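Local coordinates for protein alcohol dehydrogenase (PDB 4CPD) that probably catalyses the NAD-dependent oxidation of alcohols and the reverse reduction, as a thermostable zinc-containing member of the medium-chain dehydrogenase/reductase family, at residues Ala3-Val17 with Leu44-Leu57. Residues are numbered along the deposited sequence; the frame is centred on the assembly and turned at random.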
loop_
_atom_site.group_PDB
_atom_site.type_symbol
_atom_site.label_atom_id
_atom_site.label_comp_id
_atom_site.label_asym_id
_atom_site.label_seq_id
_atom_site.Cartn_x
_atom_site.Cartn_y
_atom_site.Cartn_z
ATOM N N ALA A 3 -35.288 12.917 -17.750
ATOM C CA ALA A 3 -34.125 12.756 -16.886
ATOM C C ALA A 3 -34.524 12.622 -15.426
ATOM O O ALA A 3 -35.432 13.294 -14.964
ATOM C CB ALA A 3 -33.188 13.933 -17.055
ATOM N N VAL A 4 -33.833 11.761 -14.686
ATOM C CA VAL A 4 -34.055 11.637 -13.233
ATOM C C VAL A 4 -33.328 12.777 -12.539
ATOM O O VAL A 4 -32.145 12.990 -12.816
ATOM C CB VAL A 4 -33.466 10.338 -12.679
ATOM C CG1 VAL A 4 -33.741 10.216 -11.198
ATOM C CG2 VAL A 4 -34.007 9.128 -13.412
ATOM N N VAL A 5 -34.011 13.500 -11.648
ATOM C CA VAL A 5 -33.378 14.607 -10.906
ATOM C C VAL A 5 -33.588 14.469 -9.406
ATOM O O VAL A 5 -34.587 13.910 -8.958
ATOM C CB VAL A 5 -33.904 16.007 -11.346
ATOM C CG1 VAL A 5 -33.919 16.147 -12.852
ATOM C CG2 VAL A 5 -35.302 16.258 -10.815
ATOM N N PHE A 6 -32.643 15.014 -8.646
ATOM C CA PHE A 6 -32.737 15.119 -7.181
ATOM C C PHE A 6 -33.766 16.221 -6.834
ATOM O O PHE A 6 -33.860 17.247 -7.544
ATOM C CB PHE A 6 -31.332 15.470 -6.664
ATOM C CG PHE A 6 -31.200 15.586 -5.170
ATOM C CD1 PHE A 6 -31.055 14.455 -4.383
ATOM C CD2 PHE A 6 -31.120 16.838 -4.561
ATOM C CE1 PHE A 6 -30.900 14.557 -3.003
ATOM C CE2 PHE A 6 -30.958 16.944 -3.186
ATOM C CZ PHE A 6 -30.849 15.801 -2.404
ATOM N N GLU A 7 -34.562 16.002 -5.783
ATOM C CA GLU A 7 -35.453 17.060 -5.266
ATOM C C GLU A 7 -35.088 17.476 -3.840
ATOM O O GLU A 7 -34.904 18.664 -3.564
ATOM C CB GLU A 7 -36.912 16.626 -5.355
ATOM C CG GLU A 7 -37.406 16.525 -6.790
ATOM C CD GLU A 7 -38.931 16.608 -6.932
ATOM O OE1 GLU A 7 -39.667 16.039 -6.077
ATOM O OE2 GLU A 7 -39.391 17.248 -7.909
ATOM N N ASN A 8 -34.972 16.490 -2.952
ATOM C CA ASN A 8 -34.453 16.685 -1.590
ATOM C C ASN A 8 -34.024 15.332 -1.013
ATOM O O ASN A 8 -34.217 14.309 -1.640
ATOM C CB ASN A 8 -35.490 17.384 -0.684
ATOM C CG ASN A 8 -36.863 16.747 -0.767
ATOM O OD1 ASN A 8 -37.108 15.691 -0.173
ATOM N ND2 ASN A 8 -37.774 17.385 -1.504
ATOM N N LYS A 9 -33.426 15.340 0.172
ATOM C CA LYS A 9 -33.034 14.115 0.861
ATOM C C LYS A 9 -34.141 13.056 0.710
ATOM O O LYS A 9 -35.289 13.275 1.105
ATOM C CB LYS A 9 -32.740 14.427 2.338
ATOM C CG LYS A 9 -31.966 13.355 3.102
ATOM C CD LYS A 9 -31.330 13.913 4.368
ATOM C CE LYS A 9 -30.922 12.819 5.342
ATOM N NZ LYS A 9 -32.057 12.387 6.195
ATOM N N GLU A 10 -33.778 11.927 0.090
ATOM C CA GLU A 10 -34.646 10.724 -0.088
ATOM C C GLU A 10 -35.846 10.921 -1.025
ATOM O O GLU A 10 -36.775 10.124 -1.028
ATOM C CB GLU A 10 -35.114 10.154 1.266
ATOM C CG GLU A 10 -34.469 10.828 2.482
ATOM C CD GLU A 10 -33.966 9.884 3.555
ATOM O OE1 GLU A 10 -34.029 8.644 3.397
ATOM O OE2 GLU A 10 -33.488 10.411 4.572
ATOM N N ARG A 11 -35.809 11.978 -1.819
ATOM C CA ARG A 11 -36.798 12.209 -2.852
ATOM C C ARG A 11 -36.086 12.440 -4.201
ATOM O O ARG A 11 -35.061 13.122 -4.300
ATOM C CB ARG A 11 -37.718 13.398 -2.511
ATOM C CG ARG A 11 -38.824 13.645 -3.549
ATOM C CD ARG A 11 -40.081 14.251 -2.942
ATOM N NE ARG A 11 -40.574 13.411 -1.842
ATOM C CZ ARG A 11 -41.596 12.552 -1.899
ATOM N NH1 ARG A 11 -42.315 12.384 -3.013
ATOM N NH2 ARG A 11 -41.916 11.856 -0.807
ATOM N N VAL A 12 -36.680 11.883 -5.245
ATOM C CA VAL A 12 -36.128 11.898 -6.574
ATOM C C VAL A 12 -37.297 11.725 -7.533
ATOM O O VAL A 12 -38.262 11.022 -7.212
ATOM C CB VAL A 12 -35.112 10.763 -6.688
ATOM C CG1 VAL A 12 -35.416 9.826 -7.835
ATOM C CG2 VAL A 12 -33.717 11.331 -6.780
ATOM N N ALA A 13 -37.217 12.359 -8.699
ATOM C CA ALA A 13 -38.343 12.376 -9.654
ATOM C C ALA A 13 -37.850 12.546 -11.082
ATOM O O ALA A 13 -36.756 13.072 -11.305
ATOM C CB ALA A 13 -39.310 13.501 -9.305
ATOM N N VAL A 14 -38.648 12.116 -12.051
ATOM C CA VAL A 14 -38.223 12.261 -13.454
ATOM C C VAL A 14 -38.980 13.429 -14.120
ATOM O O VAL A 14 -40.217 13.423 -14.211
ATOM C CB VAL A 14 -38.254 10.917 -14.254
ATOM C CG1 VAL A 14 -38.349 9.723 -13.302
ATOM C CG2 VAL A 14 -39.356 10.857 -15.304
ATOM N N LYS A 15 -38.216 14.440 -14.537
ATOM C CA LYS A 15 -38.757 15.688 -15.059
ATOM C C LYS A 15 -38.248 15.942 -16.473
ATOM O O LYS A 15 -37.330 15.289 -16.949
ATOM C CB LYS A 15 -38.370 16.861 -14.131
ATOM N N GLU A 16 -38.867 16.888 -17.163
ATOM C CA GLU A 16 -38.326 17.330 -18.439
ATOM C C GLU A 16 -37.229 18.320 -18.132
ATOM O O GLU A 16 -37.399 19.193 -17.302
ATOM C CB GLU A 16 -39.385 17.976 -19.339
ATOM C CG GLU A 16 -38.971 18.044 -20.823
ATOM C CD GLU A 16 -39.192 16.730 -21.587
ATOM O OE1 GLU A 16 -39.928 15.845 -21.082
ATOM O OE2 GLU A 16 -38.630 16.569 -22.694
ATOM N N VAL A 17 -36.103 18.178 -18.816
ATOM C CA VAL A 17 -34.968 19.077 -18.655
ATOM C C VAL A 17 -34.340 19.289 -20.038
ATOM O O VAL A 17 -34.586 18.531 -20.955
ATOM C CB VAL A 17 -33.968 18.505 -17.626
ATOM C CG1 VAL A 17 -33.326 17.255 -18.173
ATOM C CG2 VAL A 17 -32.888 19.514 -17.269
ATOM N N LEU A 44 -25.754 10.171 -2.298
ATOM C CA LEU A 44 -26.508 11.329 -2.751
ATOM C C LEU A 44 -27.873 11.306 -2.096
ATOM O O LEU A 44 -28.231 12.239 -1.400
ATOM C CB LEU A 44 -26.679 11.355 -4.264
ATOM C CG LEU A 44 -25.593 12.183 -4.934
ATOM C CD1 LEU A 44 -24.367 11.329 -5.107
ATOM C CD2 LEU A 44 -25.989 12.731 -6.285
ATOM N N TYR A 45 -28.609 10.218 -2.312
ATOM C CA TYR A 45 -30.000 10.078 -1.880
ATOM C C TYR A 45 -30.156 10.490 -0.415
ATOM O O TYR A 45 -31.092 11.221 -0.059
ATOM C CB TYR A 45 -30.425 8.626 -2.055
ATOM C CG TYR A 45 -31.915 8.305 -2.059
ATOM C CD1 TYR A 45 -32.758 8.758 -3.066
ATOM C CD2 TYR A 45 -32.446 7.447 -1.124
ATOM C CE1 TYR A 45 -34.094 8.404 -3.101
ATOM C CE2 TYR A 45 -33.772 7.080 -1.153
ATOM C CZ TYR A 45 -34.590 7.566 -2.137
ATOM O OH TYR A 45 -35.909 7.179 -2.116
ATOM N N HIS A 46 -29.219 10.030 0.422
ATOM C CA HIS A 46 -29.237 10.328 1.868
ATOM C C HIS A 46 -28.448 11.564 2.310
ATOM O O HIS A 46 -27.965 11.636 3.451
ATOM C CB HIS A 46 -28.692 9.157 2.656
ATOM C CG HIS A 46 -29.482 7.903 2.504
ATOM N ND1 HIS A 46 -28.881 6.691 2.241
ATOM C CD2 HIS A 46 -30.813 7.659 2.598
ATOM C CE1 HIS A 46 -29.808 5.754 2.172
ATOM N NE2 HIS A 46 -30.988 6.314 2.383
ATOM N N GLY A 47 -28.304 12.513 1.397
ATOM C CA GLY A 47 -27.690 13.810 1.681
ATOM C C GLY A 47 -26.283 13.799 2.249
ATOM O O GLY A 47 -25.806 14.816 2.773
ATOM N N LYS A 48 -25.623 12.645 2.128
ATOM C CA LYS A 48 -24.220 12.443 2.536
ATOM C C LYS A 48 -23.287 13.203 1.574
ATOM O O LYS A 48 -22.114 13.425 1.863
ATOM C CB LYS A 48 -23.873 10.935 2.494
ATOM C CG LYS A 48 -23.338 10.295 3.776
ATOM C CD LYS A 48 -24.459 9.618 4.575
ATOM C CE LYS A 48 -24.066 8.259 5.140
ATOM N NZ LYS A 48 -23.967 7.223 4.068
ATOM N N ILE A 49 -23.815 13.563 0.409
ATOM C CA ILE A 49 -23.068 14.281 -0.617
ATOM C C ILE A 49 -23.940 15.454 -1.115
ATOM O O ILE A 49 -25.153 15.278 -1.368
ATOM C CB ILE A 49 -22.742 13.352 -1.818
ATOM C CG1 ILE A 49 -21.947 12.097 -1.375
ATOM C CG2 ILE A 49 -22.019 14.126 -2.912
ATOM C CD1 ILE A 49 -20.466 12.298 -1.129
ATOM N N PRO A 50 -23.339 16.657 -1.253
ATOM C CA PRO A 50 -24.149 17.813 -1.585
ATOM C C PRO A 50 -24.572 17.866 -3.052
ATOM O O PRO A 50 -23.728 17.781 -3.963
ATOM C CB PRO A 50 -23.224 19.002 -1.280
ATOM C CG PRO A 50 -21.972 18.446 -0.710
ATOM C CD PRO A 50 -21.920 17.021 -1.106
ATOM N N VAL A 51 -25.876 18.022 -3.257
ATOM C CA VAL A 51 -26.459 18.103 -4.581
ATOM C C VAL A 51 -27.495 19.223 -4.554
ATOM O O VAL A 51 -28.263 19.337 -3.593
ATOM C CB VAL A 51 -27.209 16.805 -4.953
ATOM C CG1 VAL A 51 -27.520 16.787 -6.436
ATOM C CG2 VAL A 51 -26.419 15.579 -4.584
ATOM N N LEU A 52 -27.536 20.011 -5.628
ATOM C CA LEU A 52 -28.561 21.049 -5.823
ATOM C C LEU A 52 -29.810 20.391 -6.428
ATOM O O LEU A 52 -29.721 19.532 -7.308
ATOM C CB LEU A 52 -28.072 22.147 -6.779
ATOM C CG LEU A 52 -27.076 23.232 -6.361
ATOM C CD1 LEU A 52 -26.353 22.850 -5.083
ATOM C CD2 LEU A 52 -26.063 23.510 -7.488
ATOM N N PRO A 53 -30.986 20.777 -5.947
ATOM C CA PRO A 53 -32.257 20.345 -6.548
ATOM C C PRO A 53 -32.358 20.636 -8.052
ATOM O O PRO A 53 -31.894 21.672 -8.526
ATOM C CB PRO A 53 -33.300 21.152 -5.766
ATOM C CG PRO A 53 -32.676 21.322 -4.420
ATOM C CD PRO A 53 -31.187 21.402 -4.628
ATOM N N GLY A 54 -32.939 19.694 -8.790
ATOM C CA GLY A 54 -33.004 19.784 -10.248
ATOM C C GLY A 54 -31.758 19.273 -10.973
ATOM O O GLY A 54 -31.669 19.376 -12.196
ATOM N N SER A 55 -30.777 18.751 -10.231
ATOM C CA SER A 55 -29.591 18.176 -10.835
ATOM C C SER A 55 -29.922 16.778 -11.352
ATOM O O SER A 55 -30.571 15.980 -10.656
ATOM C CB SER A 55 -28.468 18.070 -9.808
ATOM O OG SER A 55 -28.095 19.317 -9.255
ATOM N N VAL A 56 -29.466 16.483 -12.563
ATOM C CA VAL A 56 -29.597 15.152 -13.133
ATOM C C VAL A 56 -28.594 14.141 -12.513
ATOM O O VAL A 56 -27.380 14.373 -12.503
ATOM C CB VAL A 56 -29.370 15.206 -14.656
ATOM C CG1 VAL A 56 -29.488 13.810 -15.279
ATOM C CG2 VAL A 56 -30.361 16.167 -15.306
ATOM N N LEU A 57 -29.105 13.015 -12.020
ATOM C CA LEU A 57 -28.288 12.041 -11.297
ATOM C C LEU A 57 -27.739 10.936 -12.196
ATOM O O LEU A 57 -28.151 10.807 -13.350
ATOM C CB LEU A 57 -29.110 11.409 -10.175
ATOM C CG LEU A 57 -29.643 12.388 -9.119
ATOM C CD1 LEU A 57 -30.450 11.644 -8.061
ATOM C CD2 LEU A 57 -28.521 13.144 -8.437
#
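Phe6 fills the middle of this contact, its ring lying between the end of the helix at Leu44-Tyr45 and the loop at Val51-Pro53. CB of Val51 sits over one face, 4.1 Å from the ring centroid, in a CH-pi contact offset toward the rim. Phe6 turns CG anti to its own N (chi1 -178°), which carries the ring toward that loop, while its CB meets Leu57 CD2. CD1 of Leu57 goes to the other strand and packs 3.5 Å from Val12 CG2. Along the backbone, Phe6 is bonded at both ends: its N donates to Ser55 O at 3.0 Å, and its O takes the nearly straight bond from Gly54 N. Leu57 N adds a third bond, to Val4 O. The Phe6-Ser55 and Leu57-Val4 bonds flank Val5 and Val56, which form a single beta bridge that lays the loop against the N-terminal hairpin of strands 2-8 and 11-16 in the GroES-like catalytic domain. Ser55 belongs to a type II turn, where its N and OG approach Leu52 O from the same face. At the hairpin's own turn, also type II, Glu10 CA stands 3.7 Å above the centre of the Tyr45 ring, Val12 CB meets that ring at its edge, and Glu10 N donates to Tyr45 O at 2.8 Å. An alanine in place of Tyr45 would probably leave Glu10 CA without the ring face beneath it and Val12 without its neighbour at the ring edge. Beyond the ring the contact thins into solvent-exposed residues: Lys9 lays its chain along the His46-Gly47 backbone and bends at its end so that NZ forms a salt bridge with Glu10 OE2. OE1 of the same carboxylate only brushes the His46 ring edge at CD2, while NE2 of that imidazole is hydrogen-bonded to Asp334.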